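Local coordinates for protein putative regulator of transfer genes ArtA (Staphylococcus aureus subsp. aureus USA300, PDB 3GXQ) that binds DNA through a ribbon-helix-helix fold and acts as a master regulator of plasmid transmission genes, at residues E1-F5 against F6-K10; P20-K23 against D24-K28; Y29-K33 against D34-V38; V38-A41 against G42-L46. One frame throughout, in Å; residues are numbered along the deposited sequence.

Contact 1: E1-F5 against F6-K10; sequences ENSVF and FGKKK
The Phe6 ring turns its edge, close to the ring plane, to carbonyls of the turn before it: Asn2 O lies 3.0 Å from Phe6 CD1, and Ser3 O is near the same plane. Phe5 CB lies 4.0 Å from Phe6 CD1, an apolar touch between neighbours in sequence. With CG anti to its own carbonyl carbon (chi1 -58°), Phe6 is swung back along the helix, which brings the polarised C-H edge of the ring to the electron-rich carbonyl oxygens. The backbone beneath forms a Schellman motif that ends the short, weakly bonded helix 2-5. Its outer bond runs from Lys8 N to Ser3 O (3.1 Å) and its inner one from Gly7 N to Val4 O (3.0 Å). Gly7 is the C-prime residue, and its positive phi of 98° is a backbone setting that suits a residue without a CB. Ser3 O is gripped twice, because Phe6 N also donates to it; the two donors arrive from opposite faces of the carbonyl plane, Phe6 N the steeper at 62° out of it. The reversal of the chain also lays Lys8 CB alongside Ser3 CB, 3.7 Å away, while the amine end of the lysine leads off from the helix. The contact is a surface one, set about 20 Å (centre to centre) from the middle of the chain. Just before the chain enters strand 12-18, Lys9 NZ makes a salt bridge to Asp21 of the second subunit and packs on Pro20 there, at the start of that subunit's helix 20-33.

Contact 2: P20-K23 against D24-K28; sequences PDMK and DEIIK
Lys23 and Ile27 meet one turn apart in the opening turns of helix 20-33, the first helix of the ribbon-helix-helix fold. The backbone supplies the regular alpha-helical ladder: Asp24 N to Pro20 O, Glu25 N to Asp21 O, Ile26 N to Met22 O and Ile27 N to Lys23 O. The last is the shortest, 2.8 Å, with Ile27 N lying nearly along the C=O axis of Lys23. Glu25 N adds a weak second bond to Met22 O. Apolar contacts follow the same spacing. Met22 and Ile26 lie side by side and point the same way, Met22 CG 4.1 Å from Ile26 CD1. Lys23 CG approaches Ile27 CD1 to 3.9 Å where the two side chains pass at a slant. Ile26 and Ile27 both hold CG1 beside the backbone N (chi1 -62° and -74°), which folds it back over the carbonyl oxygen of the preceding turn. Ile26 then packs on Ile45 and Ile27 on Val38, both of helix 38-53, while Met22 reaches Arg43 of the second subunit. The polar groups form another set. Lys23 runs out fully extended from CG, and its NZ is hydrogen-bonded to the Ser13 carbonyl of the second subunit. Asp21 and Glu25 carry like charges that stand apart, their nearest carboxylate oxygens, Asp21 OD2 and Glu25 OE2, 5.4 Å from each other. A water bridges this turn on its outer side, donating to Asp21 O at 3.1 Å and to Glu25 OE2 at 2.9 Å.

Contact 3: Y29-K33 against D34-V38; sequences YAQEK and DFDNV. With nucleotides of chain D.
Ala30 and Asp34 meet where helix 20-33 gives way to the turn that leads into helix 38-53, the connection between the two helices of the ribbon-helix-helix fold. Ala30 O takes two backbone bonds from opposite faces of its plane: Asp34 N at 2.7 Å, and Asp36 N at 2.9 Å from high above the plane. Residues 34-37 form a type I' beta turn. From Asp34 CB, CG stands beside its own backbone N (chi1 -39°) and the carboxylate divides. OD1 comes close to the like-charged Glu44 of helix 38-53, consistent with a raised proton affinity there. OD2 turns back to Ala30 CA and, obliquely, to Tyr29 CE2 (3.7 Å); ring and carboxylate planes are 48° apart. On the outer side Gln31 CG lies 3.4 Å from Asp36 OD1, the two side chains running alongside. Asn37 is the N-cap of the next helix: its OD1 accepts from Gln40 N, and the amide reaches the DNA, Asn37 ND2 donating to OP1 of DA3 of chain D over 3.2 Å.

Contact 4: V38-A41 against G42-L46; sequences VSQA and GREIL. With nucleotides of chain D.
The Arg43 guanidinium lies flat over the backbone of the preceding helical turn: Ser39 O sits 3.7 Å above its plane, over the centre, and Gln40 N covers the same face nearer the rim. In the plane, at the edge, is the phosphate of DA3 of chain D. Arg43 NH1 donates to its OP1 at 3.3 Å; the approach of NH2 to OP2 is modelled too short to be trusted. The chain bends at chi3 (-131°), which lays the group back over residues 39 and 40. Arg43 NE is held by the Leu17 carbonyl of the second subunit, so one side chain joins helix, partner strand and DNA. Ser39 works beside it. Its OG, beside the backbone N (chi1 -65°), donates to OP2 of DT4 of chain D at 2.7 Å, and Ser39 N binds the same OP2. Val38 N donates to OP1 of DT4 of chain D at 2.9 Å. This is the start of helix 38-53, the second helix of the ribbon-helix-helix fold, whose N-terminal backbone N-H groups anchor the DNA backbone in this family; the helix dipole would probably strengthen the hold on the phosphate. Gly42 N to Val38 O and Arg43 N to Ser39 O continue the regular ladder. On another side, Gln40 and Glu44 slant past each other, amide and carboxylate planes 82° apart. Glu44 OE1 accepts a weak hydrogen bond from Tyr29 OH. The apolar flank carries Ala41 CB against Ile45 CD1, 4.4 Å away; Ala41 packs on Tyr29 and Ala30, and Ile45 on Ile26 and on Leu46 of the second subunit.

How the contacts relate
Contact 1 stands apart at the surface, its centre about 22 Å from that of contact 4 and 33 Å from that of contact 2, and rests chiefly on backbone capping. Contacts 2 and 4 are partly buried and lie on successive helices, 20-33 and 38-53, meeting through aliphatic side chains such as Ile26 CG2 and Ile45 CD1 (3.9 Å). Contact 3, more exposed, joins these helices and shares Val38 with contact 4; in contrast to the apolar joint of contacts 2 and 4, their junction is acidic. DNA phosphates are hydrogen-bonded in contacts 3 and 4, at the start of helix 38-53. All four touch the second subunit.

Contact 1: E1-F5 against F6-K10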
loop_
_atom_site.group_PDB
_atom_site.type_symbol
_atom_site.label_atom_id
_atom_site.label_comp_id
_atom_site.label_asym_id
_atom_site.label_seq_id
_atom_site.Cartn_x
_atom_site.Cartn_y
_atom_site.Cartn_z
ATOM N N GLU B 1 9.954 24.959 5.846
ATOM C CA GLU B 1 10.856 25.033 7.020
ATOM C C GLU B 1 12.173 24.303 6.750
ATOM O O GLU B 1 12.386 23.764 5.665
ATOM C CB GLU B 1 10.165 24.449 8.259
ATOM C CG GLU B 1 10.372 22.962 8.437
ATOM C CD GLU B 1 9.187 22.278 9.082
ATOM O OE1 GLU B 1 8.552 22.871 9.988
ATOM O OE2 GLU B 1 8.902 21.128 8.688
ATOM N N ASN B 2 13.032 24.275 7.765
ATOM C CA ASN B 2 14.369 23.691 7.677
ATOM C C ASN B 2 14.601 22.274 7.137
ATOM O O ASN B 2 15.298 22.126 6.123
ATOM C CB ASN B 2 15.067 23.846 9.034
ATOM C CG ASN B 2 15.071 25.287 9.522
ATOM O OD1 ASN B 2 14.550 26.184 8.855
ATOM N ND2 ASN B 2 15.658 25.515 10.689
ATOM N N SER B 3 14.050 21.244 7.787
ATOM C CA SER B 3 14.277 19.877 7.305
ATOM C C SER B 3 13.961 19.793 5.809
ATOM O O SER B 3 14.613 19.070 5.062
ATOM C CB SER B 3 13.439 18.852 8.085
ATOM O OG SER B 3 12.054 19.137 8.008
ATOM N N VAL B 4 12.966 20.558 5.380
ATOM C CA VAL B 4 12.565 20.602 3.981
ATOM C C VAL B 4 13.745 20.943 3.065
ATOM O O VAL B 4 13.968 20.261 2.061
ATOM C CB VAL B 4 11.409 21.633 3.778
ATOM C CG1 VAL B 4 11.458 22.234 2.385
ATOM C CG2 VAL B 4 10.065 20.953 4.000
ATOM N N PHE B 5 14.496 21.987 3.422
ATOM C CA PHE B 5 15.652 22.435 2.639
ATOM C C PHE B 5 16.723 21.366 2.460
ATOM O O PHE B 5 17.487 21.388 1.480
ATOM C CB PHE B 5 16.309 23.654 3.289
ATOM C CG PHE B 5 15.535 24.932 3.123
ATOM C CD1 PHE B 5 15.289 25.457 1.853
ATOM C CD2 PHE B 5 15.056 25.617 4.235
ATOM C CE1 PHE B 5 14.576 26.655 1.698
ATOM C CE2 PHE B 5 14.343 26.812 4.093
ATOM C CZ PHE B 5 14.102 27.331 2.821
ATOM N N PHE B 6 16.793 20.437 3.410
ATOM C CA PHE B 6 17.789 19.379 3.346
ATOM C C PHE B 6 17.261 18.091 2.724
ATOM O O PHE B 6 17.911 17.045 2.775
ATOM C CB PHE B 6 18.365 19.145 4.735
ATOM C CG PHE B 6 18.988 20.381 5.330
ATOM C CD1 PHE B 6 18.196 21.374 5.905
ATOM C CD2 PHE B 6 20.366 20.580 5.270
ATOM C CE1 PHE B 6 18.769 22.545 6.408
ATOM C CE2 PHE B 6 20.947 21.752 5.770
ATOM C CZ PHE B 6 20.146 22.733 6.340
ATOM N N GLY B 7 16.080 18.183 2.118
ATOM C CA GLY B 7 15.506 17.037 1.434
ATOM C C GLY B 7 14.474 16.183 2.136
ATOM O O GLY B 7 13.951 15.244 1.534
ATOM N N LYS B 8 14.175 16.490 3.393
ATOM C CA LYS B 8 13.187 15.712 4.135
ATOM C C LYS B 8 11.794 15.901 3.539
ATOM O O LYS B 8 11.267 17.008 3.514
ATOM C CB LYS B 8 13.174 16.126 5.609
ATOM C CG LYS B 8 12.092 15.443 6.437
ATOM C CD LYS B 8 12.680 14.565 7.535
ATOM C CE LYS B 8 11.598 13.830 8.313
ATOM N NZ LYS B 8 12.149 12.583 8.921
ATOM N N LYS B 9 11.192 14.816 3.068
ATOM C CA LYS B 9 9.866 14.904 2.475
ATOM C C LYS B 9 8.695 14.568 3.398
ATOM O O LYS B 9 8.672 13.536 4.054
ATOM C CB LYS B 9 9.790 14.025 1.227
ATOM C CG LYS B 9 10.512 14.597 0.018
ATOM C CD LYS B 9 10.247 13.748 -1.225
ATOM C CE LYS B 9 10.830 14.386 -2.485
ATOM N NZ LYS B 9 10.528 13.588 -3.716
ATOM N N LYS B 10 7.717 15.464 3.426
ATOM C CA LYS B 10 6.510 15.288 4.225
ATOM C C LYS B 10 5.682 14.152 3.629
ATOM O O LYS B 10 5.413 14.152 2.436
ATOM C CB LYS B 10 5.680 16.569 4.194
ATOM C CG LYS B 10 5.625 17.222 2.807
ATOM C CD LYS B 10 4.327 17.987 2.605
ATOM C CE LYS B 10 4.524 19.151 1.658
ATOM N NZ LYS B 10 3.254 19.904 1.500
#

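Contact 2: P20-K23 against D24-K28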
loop_
_atom_site.group_PDB
_atom_site.type_symbol
_atom_site.label_atom_id
_atom_site.label_comp_id
_atom_site.label_asym_id
_atom_site.label_seq_id
_atom_site.Cartn_x
_atom_site.Cartn_y
_atom_site.Cartn_z
ATOM N N PRO B 20 -10.126 -8.015 3.825
ATOM C CA PRO B 20 -9.796 -8.288 5.230
ATOM C C PRO B 20 -8.644 -9.269 5.415
ATOM O O PRO B 20 -7.864 -9.169 6.363
ATOM C CB PRO B 20 -11.116 -8.805 5.805
ATOM C CG PRO B 20 -11.860 -9.320 4.591
ATOM C CD PRO B 20 -11.547 -8.281 3.556
ATOM N N ASP B 21 -8.545 -10.216 4.493
ATOM C CA ASP B 21 -7.487 -11.217 4.521
ATOM C C ASP B 21 -6.121 -10.566 4.272
ATOM O O ASP B 21 -5.124 -10.916 4.900
ATOM C CB ASP B 21 -7.764 -12.288 3.455
ATOM C CG ASP B 21 -8.231 -11.687 2.124
ATOM O OD1 ASP B 21 -9.352 -11.128 2.078
ATOM O OD2 ASP B 21 -7.475 -11.761 1.132
ATOM N N MET B 22 -6.075 -9.605 3.360
ATOM C CA MET B 22 -4.815 -8.941 3.069
ATOM C C MET B 22 -4.393 -8.049 4.219
ATOM O O MET B 22 -3.208 -7.946 4.529
ATOM C CB MET B 22 -4.923 -8.121 1.782
ATOM C CG MET B 22 -3.668 -7.310 1.438
ATOM S SD MET B 22 -3.660 -6.669 -0.266
ATOM C CE MET B 22 -4.816 -5.428 -0.146
ATOM N N LYS B 23 -5.360 -7.408 4.867
ATOM C CA LYS B 23 -5.018 -6.540 5.978
ATOM C C LYS B 23 -4.452 -7.365 7.116
ATOM O O LYS B 23 -3.467 -6.969 7.736
ATOM C CB LYS B 23 -6.224 -5.734 6.452
ATOM C CG LYS B 23 -5.874 -4.787 7.601
ATOM C CD LYS B 23 -6.858 -3.628 7.748
ATOM C CE LYS B 23 -6.395 -2.645 8.826
ATOM N NZ LYS B 23 -7.293 -1.459 8.903
ATOM N N ASP B 24 -5.070 -8.512 7.392
ATOM C CA ASP B 24 -4.575 -9.392 8.451
ATOM C C ASP B 24 -3.130 -9.758 8.150
ATOM O O ASP B 24 -2.324 -9.948 9.069
ATOM C CB ASP B 24 -5.401 -10.686 8.545
ATOM C CG ASP B 24 -6.823 -10.429 8.968
ATOM O OD1 ASP B 24 -7.035 -9.589 9.866
ATOM O OD2 ASP B 24 -7.739 -11.062 8.417
ATOM N N GLU B 25 -2.799 -9.849 6.864
ATOM C CA GLU B 25 -1.446 -10.217 6.465
ATOM C C GLU B 25 -0.480 -9.071 6.602
ATOM O O GLU B 25 0.700 -9.281 6.897
ATOM C CB GLU B 25 -1.439 -10.736 5.035
ATOM C CG GLU B 25 -1.571 -12.240 4.927
ATOM C CD GLU B 25 -2.010 -12.675 3.544
ATOM O OE1 GLU B 25 -1.476 -12.136 2.552
ATOM O OE2 GLU B 25 -2.885 -13.564 3.447
ATOM N N ILE B 26 -0.974 -7.854 6.389
ATOM C CA ILE B 26 -0.118 -6.682 6.524
ATOM C C ILE B 26 0.128 -6.510 8.017
ATOM O O ILE B 26 1.222 -6.157 8.437
ATOM C CB ILE B 26 -0.776 -5.411 5.936
ATOM C CG1 ILE B 26 -1.021 -5.604 4.429
ATOM C CG2 ILE B 26 0.136 -4.210 6.158
ATOM C CD1 ILE B 26 -1.811 -4.499 3.788
ATOM N N ILE B 27 -0.896 -6.790 8.814
ATOM C CA ILE B 27 -0.794 -6.678 10.260
ATOM C C ILE B 27 0.169 -7.731 10.837
ATOM O O ILE B 27 0.984 -7.421 11.716
ATOM C CB ILE B 27 -2.170 -6.807 10.922
ATOM C CG1 ILE B 27 -2.976 -5.519 10.688
ATOM C CG2 ILE B 27 -2.007 -7.110 12.399
ATOM C CD1 ILE B 27 -4.422 -5.610 11.176
ATOM N N LYS B 28 0.094 -8.966 10.348
ATOM C CA LYS B 28 0.994 -9.991 10.846
ATOM C C LYS B 28 2.429 -9.571 10.538
ATOM O O LYS B 28 3.314 -9.792 11.348
ATOM C CB LYS B 28 0.685 -11.345 10.206
ATOM C CG LYS B 28 1.599 -12.479 10.662
ATOM C CD LYS B 28 1.080 -13.827 10.177
ATOM C CE LYS B 28 -0.289 -14.149 10.779
ATOM N NZ LYS B 28 -0.235 -14.472 12.241
HETATM O O HOH W 1 -4.097 -13.623 6.033
#

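Contact 3: Y29-K33 against D34-V38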
loop_
_atom_site.group_PDB
_atom_site.type_symbol
_atom_site.label_atom_id
_atom_site.label_comp_id
_atom_site.label_asym_id
_atom_site.label_seq_id
_atom_site.Cartn_x
_atom_site.Cartn_y
_atom_site.Cartn_z
ATOM N N TYR B 29 2.658 -8.955 9.377
ATOM C CA TYR B 29 4.003 -8.495 8.999
ATOM C C TYR B 29 4.440 -7.337 9.905
ATOM O O TYR B 29 5.603 -7.234 10.285
ATOM C CB TYR B 29 4.028 -8.023 7.535
ATOM C CG TYR B 29 5.389 -7.529 7.051
ATOM C CD1 TYR B 29 6.300 -8.397 6.454
ATOM C CD2 TYR B 29 5.774 -6.201 7.218
ATOM C CE1 TYR B 29 7.561 -7.953 6.037
ATOM C CE2 TYR B 29 7.033 -5.746 6.809
ATOM C CZ TYR B 29 7.922 -6.627 6.219
ATOM O OH TYR B 29 9.177 -6.183 5.825
ATOM N N ALA B 30 3.499 -6.461 10.238
ATOM C CA ALA B 30 3.784 -5.319 11.096
ATOM C C ALA B 30 4.180 -5.824 12.486
ATOM O O ALA B 30 5.083 -5.291 13.134
ATOM C CB ALA B 30 2.557 -4.412 11.182
ATOM N N GLN B 31 3.501 -6.869 12.936
ATOM C CA GLN B 31 3.796 -7.457 14.230
ATOM C C GLN B 31 5.205 -8.058 14.256
ATOM O O GLN B 31 5.983 -7.794 15.174
ATOM C CB GLN B 31 2.759 -8.534 14.559
ATOM C CG GLN B 31 1.381 -7.985 14.870
ATOM C CD GLN B 31 0.339 -9.074 14.961
ATOM O OE1 GLN B 31 0.639 -10.253 14.751
ATOM N NE2 GLN B 31 -0.903 -8.687 15.268
ATOM N N GLU B 32 5.539 -8.836 13.232
ATOM C CA GLU B 32 6.841 -9.490 13.135
ATOM C C GLU B 32 8.003 -8.534 12.860
ATOM O O GLU B 32 9.125 -8.759 13.336
ATOM C CB GLU B 32 6.796 -10.548 12.028
ATOM C CG GLU B 32 5.728 -11.620 12.233
ATOM C CD GLU B 32 5.397 -12.373 10.952
ATOM O OE1 GLU B 32 4.485 -13.227 10.979
ATOM O OE2 GLU B 32 6.047 -12.108 9.917
ATOM N N LYS B 33 7.733 -7.464 12.115
ATOM C CA LYS B 33 8.784 -6.529 11.742
ATOM C C LYS B 33 8.737 -5.089 12.230
ATOM O O LYS B 33 9.783 -4.511 12.486
ATOM C CB LYS B 33 8.912 -6.484 10.210
ATOM C CG LYS B 33 9.517 -7.721 9.569
ATOM C CD LYS B 33 10.977 -7.893 9.956
ATOM C CE LYS B 33 11.574 -9.127 9.308
ATOM N NZ LYS B 33 10.855 -10.353 9.749
ATOM N N ASP B 34 7.558 -4.494 12.365
ATOM C CA ASP B 34 7.529 -3.086 12.732
ATOM C C ASP B 34 6.864 -2.681 14.020
ATOM O O ASP B 34 6.313 -1.586 14.099
ATOM C CB ASP B 34 6.885 -2.299 11.609
ATOM C CG ASP B 34 7.301 -2.795 10.244
ATOM O OD1 ASP B 34 8.461 -2.580 9.842
ATOM O OD2 ASP B 34 6.462 -3.416 9.568
ATOM N N PHE B 35 6.926 -3.534 15.035
ATOM C CA PHE B 35 6.297 -3.214 16.309
ATOM C C PHE B 35 4.850 -2.790 16.128
ATOM O O PHE B 35 4.386 -1.832 16.742
ATOM C CB PHE B 35 7.096 -2.131 17.026
ATOM C CG PHE B 35 8.398 -2.633 17.597
ATOM C CD1 PHE B 35 9.500 -1.792 17.703
ATOM C CD2 PHE B 35 8.513 -3.947 18.045
ATOM C CE1 PHE B 35 10.699 -2.253 18.243
ATOM C CE2 PHE B 35 9.710 -4.419 18.589
ATOM C CZ PHE B 35 10.805 -3.570 18.690
ATOM N N ASP B 36 4.157 -3.530 15.266
ATOM C CA ASP B 36 2.749 -3.320 14.978
ATOM C C ASP B 36 2.404 -2.000 14.295
ATOM O O ASP B 36 1.248 -1.623 14.252
ATOM C CB ASP B 36 1.931 -3.492 16.267
ATOM C CG ASP B 36 0.600 -4.183 16.023
ATOM O OD1 ASP B 36 0.415 -4.697 14.902
ATOM O OD2 ASP B 36 -0.253 -4.233 16.936
ATOM N N ASN B 37 3.402 -1.302 13.760
ATOM C CA ASN B 37 3.132 -0.045 13.047
ATOM C C ASN B 37 2.691 -0.432 11.633
ATOM O O ASN B 37 3.517 -0.615 10.739
ATOM C CB ASN B 37 4.378 0.847 12.962
ATOM C CG ASN B 37 4.076 2.189 12.313
ATOM O OD1 ASN B 37 3.185 2.279 11.463
ATOM N ND2 ASN B 37 4.814 3.237 12.701
ATOM N N VAL B 38 1.384 -0.582 11.456
ATOM C CA VAL B 38 0.801 -0.989 10.182
ATOM C C VAL B 38 1.199 -0.108 9.011
ATOM O O VAL B 38 1.492 -0.615 7.931
ATOM C CB VAL B 38 -0.740 -1.050 10.271
ATOM C CG1 VAL B 38 -1.334 -1.353 8.918
ATOM C CG2 VAL B 38 -1.142 -2.108 11.282
ATOM P P DT D 4 -0.610 2.368 12.606
ATOM O OP1 DT D 4 -0.139 1.144 13.278
ATOM O OP2 DT D 4 -0.444 2.521 11.146
ATOM O "O5'" DT D 4 -2.154 2.511 12.916
ATOM C "C5'" DT D 4 -2.682 3.768 13.272
ATOM C "C4'" DT D 4 -4.115 3.625 13.706
ATOM O "O4'" DT D 4 -4.675 4.951 13.600
ATOM C "C3'" DT D 4 -4.947 2.760 12.763
ATOM O "O3'" DT D 4 -6.010 2.131 13.499
ATOM C "C2'" DT D 4 -5.404 3.751 11.707
ATOM C "C1'" DT D 4 -5.563 5.035 12.501
ATOM N N1 DT D 4 -5.273 6.292 11.780
ATOM C C2 DT D 4 -5.941 7.417 12.206
ATOM O O2 DT D 4 -6.715 7.413 13.144
ATOM N N3 DT D 4 -5.667 8.556 11.495
ATOM C C4 DT D 4 -4.808 8.689 10.432
ATOM O O4 DT D 4 -4.678 9.787 9.897
ATOM C C5 DT D 4 -4.118 7.465 10.037
ATOM C C7 DT D 4 -3.148 7.510 8.897
ATOM C C6 DT D 4 -4.385 6.344 10.723
ATOM P P DA D 3 3.664 6.709 10.548
ATOM O OP1 DA D 3 4.650 5.610 10.633
ATOM O OP2 DA D 3 3.118 7.110 9.241
ATOM O "O5'" DA D 3 2.413 6.405 11.479
ATOM C "C5'" DA D 3 2.587 6.272 12.879
ATOM C "C4'" DA D 3 1.359 5.667 13.514
ATOM O "O4'" DA D 3 0.389 6.711 13.786
ATOM C "C3'" DA D 3 0.645 4.687 12.578
ATOM O "O3'" DA D 3 0.024 3.649 13.343
ATOM C "C2'" DA D 3 -0.350 5.582 11.850
ATOM C "C1'" DA D 3 -0.750 6.550 12.953
ATOM N N9 DA D 3 -1.240 7.874 12.563
ATOM C C8 DA D 3 -0.924 8.609 11.451
ATOM N N7 DA D 3 -1.556 9.758 11.379
ATOM C C5 DA D 3 -2.337 9.785 12.523
ATOM C C6 DA D 3 -3.244 10.744 13.039
ATOM N N6 DA D 3 -3.532 11.905 12.435
ATOM N N1 DA D 3 -3.855 10.460 14.210
ATOM C C2 DA D 3 -3.574 9.298 14.814
ATOM N N3 DA D 3 -2.745 8.326 14.433
ATOM C C4 DA D 3 -2.151 8.633 13.265
HETATM O O HOH W 2 8.368 -6.385 15.457
#

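Contact 4: V38-A41 against G42-L46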
loop_
_atom_site.group_PDB
_atom_site.type_symbol
_atom_site.label_atom_id
_atom_site.label_comp_id
_atom_site.label_asym_id
_atom_site.label_seq_id
_atom_site.Cartn_x
_atom_site.Cartn_y
_atom_site.Cartn_z
ATOM N N VAL B 38 1.384 -0.582 11.456
ATOM C CA VAL B 38 0.801 -0.989 10.182
ATOM C C VAL B 38 1.199 -0.108 9.011
ATOM O O VAL B 38 1.492 -0.615 7.931
ATOM C CB VAL B 38 -0.740 -1.050 10.271
ATOM C CG1 VAL B 38 -1.334 -1.353 8.918
ATOM C CG2 VAL B 38 -1.142 -2.108 11.282
ATOM N N SER B 39 1.201 1.207 9.221
ATOM C CA SER B 39 1.590 2.156 8.175
ATOM C C SER B 39 3.012 1.872 7.676
ATOM O O SER B 39 3.271 1.892 6.467
ATOM C CB SER B 39 1.533 3.600 8.706
ATOM O OG SER B 39 0.207 3.992 9.038
ATOM N N GLN B 40 3.937 1.618 8.603
ATOM C CA GLN B 40 5.322 1.347 8.230
ATOM C C GLN B 40 5.454 0.015 7.488
ATOM O O GLN B 40 6.263 -0.112 6.578
ATOM C CB GLN B 40 6.211 1.356 9.474
ATOM C CG GLN B 40 7.658 0.923 9.248
ATOM C CD GLN B 40 8.557 1.239 10.438
ATOM O OE1 GLN B 40 9.659 0.695 10.556
ATOM N NE2 GLN B 40 8.097 2.133 11.318
ATOM N N ALA B 41 4.660 -0.972 7.881
ATOM C CA ALA B 41 4.681 -2.271 7.230
ATOM C C ALA B 41 4.141 -2.090 5.807
ATOM O O ALA B 41 4.695 -2.632 4.856
ATOM C CB ALA B 41 3.822 -3.269 8.017
ATOM N N GLY B 42 3.073 -1.303 5.675
ATOM C CA GLY B 42 2.492 -1.036 4.374
ATOM C C GLY B 42 3.469 -0.366 3.412
ATOM O O GLY B 42 3.459 -0.654 2.223
ATOM N N ARG B 43 4.308 0.535 3.921
ATOM C CA ARG B 43 5.305 1.223 3.095
ATOM C C ARG B 43 6.362 0.247 2.582
ATOM O O ARG B 43 6.683 0.248 1.394
ATOM C CB ARG B 43 6.022 2.315 3.897
ATOM C CG ARG B 43 5.345 3.666 3.904
ATOM C CD ARG B 43 6.012 4.593 4.913
ATOM N NE ARG B 43 4.964 5.195 5.716
ATOM C CZ ARG B 43 4.958 5.270 7.036
ATOM N NH1 ARG B 43 5.968 4.795 7.755
ATOM N NH2 ARG B 43 3.895 5.780 7.625
ATOM N N GLU B 44 6.907 -0.566 3.490
ATOM C CA GLU B 44 7.928 -1.552 3.145
ATOM C C GLU B 44 7.374 -2.555 2.133
ATOM O O GLU B 44 8.042 -2.922 1.173
ATOM C CB GLU B 44 8.398 -2.301 4.398
ATOM C CG GLU B 44 8.764 -1.399 5.565
ATOM C CD GLU B 44 9.176 -2.173 6.813
ATOM O OE1 GLU B 44 8.523 -3.195 7.124
ATOM O OE2 GLU B 44 10.143 -1.750 7.490
ATOM N N ILE B 45 6.144 -2.992 2.360
ATOM C CA ILE B 45 5.490 -3.944 1.478
ATOM C C ILE B 45 5.236 -3.318 0.117
ATOM O O ILE B 45 5.535 -3.909 -0.918
ATOM C CB ILE B 45 4.172 -4.411 2.099
ATOM C CG1 ILE B 45 4.484 -5.168 3.393
ATOM C CG2 ILE B 45 3.387 -5.284 1.115
ATOM C CD1 ILE B 45 3.256 -5.490 4.233
ATOM N N LEU B 46 4.690 -2.111 0.116
ATOM C CA LEU B 46 4.424 -1.425 -1.131
ATOM C C LEU B 46 5.719 -1.231 -1.920
ATOM O O LEU B 46 5.744 -1.374 -3.140
ATOM C CB LEU B 46 3.759 -0.068 -0.863
ATOM C CG LEU B 46 2.253 -0.092 -0.577
ATOM C CD1 LEU B 46 1.788 1.268 -0.087
ATOM C CD2 LEU B 46 1.499 -0.478 -1.840
ATOM P P DT D 4 -0.610 2.368 12.606
ATOM O OP1 DT D 4 -0.139 1.144 13.278
ATOM O OP2 DT D 4 -0.444 2.521 11.146
ATOM O "O5'" DT D 4 -2.154 2.511 12.916
ATOM C "C5'" DT D 4 -2.682 3.768 13.272
ATOM C "C4'" DT D 4 -4.115 3.625 13.706
ATOM O "O4'" DT D 4 -4.675 4.951 13.600
ATOM C "C3'" DT D 4 -4.947 2.760 12.763
ATOM O "O3'" DT D 4 -6.010 2.131 13.499
ATOM C "C2'" DT D 4 -5.404 3.751 11.707
ATOM C "C1'" DT D 4 -5.563 5.035 12.501
ATOM N N1 DT D 4 -5.273 6.292 11.780
ATOM C C2 DT D 4 -5.941 7.417 12.206
ATOM O O2 DT D 4 -6.715 7.413 13.144
ATOM N N3 DT D 4 -5.667 8.556 11.495
ATOM C C4 DT D 4 -4.808 8.689 10.432
ATOM O O4 DT D 4 -4.678 9.787 9.897
ATOM C C5 DT D 4 -4.118 7.465 10.037
ATOM C C7 DT D 4 -3.148 7.510 8.897
ATOM C C6 DT D 4 -4.385 6.344 10.723
ATOM P P DA D 3 3.664 6.709 10.548
ATOM O OP1 DA D 3 4.650 5.610 10.633
ATOM O OP2 DA D 3 3.118 7.110 9.241
ATOM O "O5'" DA D 3 2.413 6.405 11.479
ATOM C "C5'" DA D 3 2.587 6.272 12.879
ATOM C "C4'" DA D 3 1.359 5.667 13.514
ATOM O "O4'" DA D 3 0.389 6.711 13.786
ATOM C "C3'" DA D 3 0.645 4.687 12.578
ATOM O "O3'" DA D 3 0.024 3.649 13.343
ATOM C "C2'" DA D 3 -0.350 5.582 11.850
ATOM C "C1'" DA D 3 -0.750 6.550 12.953
ATOM N N9 DA D 3 -1.240 7.874 12.563
ATOM C C8 DA D 3 -0.924 8.609 11.451
ATOM N N7 DA D 3 -1.556 9.758 11.379
ATOM C C5 DA D 3 -2.337 9.785 12.523
ATOM C C6 DA D 3 -3.244 10.744 13.039
ATOM N N6 DA D 3 -3.532 11.905 12.435
ATOM N N1 DA D 3 -3.855 10.460 14.210
ATOM C C2 DA D 3 -3.574 9.298 14.814
ATOM N N3 DA D 3 -2.745 8.326 14.433
ATOM C C4 DA D 3 -2.151 8.633 13.265
#